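Local coordinates for uncharacterized protein (Leptospira interrogans serogroup Icterohaemorrhagiae serovar copenhageni, PDB 6OE6), which is a predicted leptospiral lipoprotein of unknown function, with beta strands and no helix, arranged in two sheets, at residues 47-50 with 51-54. Numbering follows the deposited sequence.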
loop_
_atom_site.group_PDB
_atom_site.type_symbol
_atom_site.label_atom_id
_atom_site.label_comp_id
_atom_site.label_asym_id
_atom_site.label_seq_id
_atom_site.Cartn_x
_atom_site.Cartn_y
_atom_site.Cartn_z
ATOM N N ILE A 47 -0.020 -1.246 -9.788
ATOM C CA ILE A 47 0.769 -2.387 -10.241
ATOM C C ILE A 47 2.237 -2.033 -10.041
ATOM O O ILE A 47 2.774 -1.175 -10.748
ATOM C CB ILE A 47 0.496 -2.733 -11.711
ATOM C CG1 ILE A 47 -0.986 -3.067 -11.918
ATOM C CG2 ILE A 47 1.384 -3.877 -12.163
ATOM C CD1 ILE A 47 -1.321 -3.270 -13.366
ATOM N N PHE A 48 2.878 -2.684 -9.084
ATOM C CA PHE A 48 4.245 -2.377 -8.678
ATOM C C PHE A 48 5.178 -3.545 -9.003
ATOM O O PHE A 48 4.770 -4.718 -8.986
ATOM C CB PHE A 48 4.305 -2.074 -7.170
ATOM C CG PHE A 48 3.420 -0.920 -6.731
ATOM C CD1 PHE A 48 3.343 0.248 -7.477
ATOM C CD2 PHE A 48 2.680 -0.999 -5.551
ATOM C CE1 PHE A 48 2.537 1.310 -7.075
ATOM C CE2 PHE A 48 1.878 0.057 -5.147
ATOM C CZ PHE A 48 1.804 1.212 -5.908
ATOM N N PRO A 49 6.436 -3.268 -9.319
ATOM C CA PRO A 49 7.396 -4.341 -9.575
ATOM C C PRO A 49 7.904 -4.918 -8.263
ATOM O O PRO A 49 7.720 -4.337 -7.201
ATOM C CB PRO A 49 8.519 -3.614 -10.326
ATOM C CG PRO A 49 8.517 -2.254 -9.670
ATOM C CD PRO A 49 7.055 -1.935 -9.406
ATOM N N ASP A 50 8.581 -6.065 -8.363
ATOM C CA ASP A 50 9.104 -6.750 -7.181
ATOM C C ASP A 50 10.539 -6.355 -6.855
ATOM O O ASP A 50 11.155 -6.960 -5.966
ATOM C CB ASP A 50 9.010 -8.271 -7.361
ATOM C CG ASP A 50 10.046 -8.834 -8.341
ATOM O OD1 ASP A 50 10.631 -8.093 -9.163
ATOM O OD2 ASP A 50 10.276 -10.056 -8.280
ATOM N N ASP A 51 11.100 -5.370 -7.556
ATOM C CA ASP A 51 12.499 -5.031 -7.349
ATOM C C ASP A 51 12.701 -3.584 -6.911
ATOM O O ASP A 51 13.830 -3.069 -6.985
ATOM C CB ASP A 51 13.309 -5.343 -8.610
ATOM C CG ASP A 51 12.898 -4.510 -9.808
ATOM O OD1 ASP A 51 11.918 -3.751 -9.734
ATOM O OD2 ASP A 51 13.594 -4.609 -10.848
ATOM N N LYS A 52 11.630 -2.925 -6.476
ATOM C CA LYS A 52 11.693 -1.584 -5.917
ATOM C C LYS A 52 10.958 -1.566 -4.587
ATOM O O LYS A 52 9.966 -2.277 -4.396
ATOM C CB LYS A 52 11.061 -0.536 -6.847
ATOM C CG LYS A 52 11.708 -0.434 -8.226
ATOM C CD LYS A 52 13.113 0.128 -8.158
ATOM C CE LYS A 52 13.684 0.328 -9.559
ATOM N NZ LYS A 52 15.084 0.846 -9.549
ATOM N N THR A 53 11.453 -0.749 -3.668
ATOM C CA THR A 53 10.773 -0.625 -2.383
ATOM C C THR A 53 9.539 0.251 -2.573
ATOM O O THR A 53 9.616 1.326 -3.172
ATOM C CB THR A 53 11.743 -0.078 -1.330
ATOM O OG1 THR A 53 12.737 -1.080 -1.058
ATOM C CG2 THR A 53 11.024 0.244 -0.014
ATOM N N ILE A 54 8.386 -0.246 -2.127
ATOM C CA ILE A 54 7.099 0.415 -2.339
ATOM C C ILE A 54 6.858 1.318 -1.139
ATOM O O ILE A 54 6.640 0.820 -0.035
ATOM C CB ILE A 54 5.967 -0.601 -2.483
ATOM C CG1 ILE A 54 6.215 -1.548 -3.693
ATOM C CG2 ILE A 54 4.578 0.139 -2.549
ATOM C CD1 ILE A 54 5.404 -2.880 -3.656
HETATM O O HOH W 1 8.765 -4.513 -4.654
HETATM O O HOH W 2 11.524 -4.967 -3.164
#
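The ring of Phe48 meets Ile54 obliquely, with Phe48 CD2 and CE2 the nearest ring atoms: Ile54 CG2 lies 3.7 Å from Phe48 CD2 and equally near CE2. The CG1-CD1 branch of Ile54 lies along Phe48 CB and CD2, CD1 being 3.8 Å from Phe48 CB. This grip follows from Ile54 chi1 of -60°, which sets CG1 beside the backbone N and CG2 beside the carbonyl carbon. The rings of Trp18 and Phe126 also meet Phe48, each inclined at about 45°. The other flat groups are the carboxylates of Asp50 and Asp51, their planes 40° apart. Asp51 crosses the Pro49 ring at about a right angle, OD1 resting 3.5 Å from Pro49 CB, while Lys52 CG touches Pro49 CG at 3.9 Å before the bent chain carries NZ off to a salt bridge with Asp22. Water 1 lies within hydrogen-bonding distance of Pro49 O (2.8 Å) and Lys52 O (2.6 Å) and links the two carbonyls. The residues form the corner where the chain passes from edge strand 47-49 of the five-stranded sheet to strand 53-59 of the four-stranded one, with Phe48 and Ile54 both turned into the apolar layer between the sheets. Asp50 OD1 and Asp51 OD1 are 4.6 Å apart, a likely mild repulsion, probably eased by the weak hydrogen bond of Asp50 OD1 to Thr131 OG1 and by solvent around the exposed Asp51. Lys52 N is buried with no partner. Without direct hydrogen bonds between the segments, apolar contact and bridging water shape the corner.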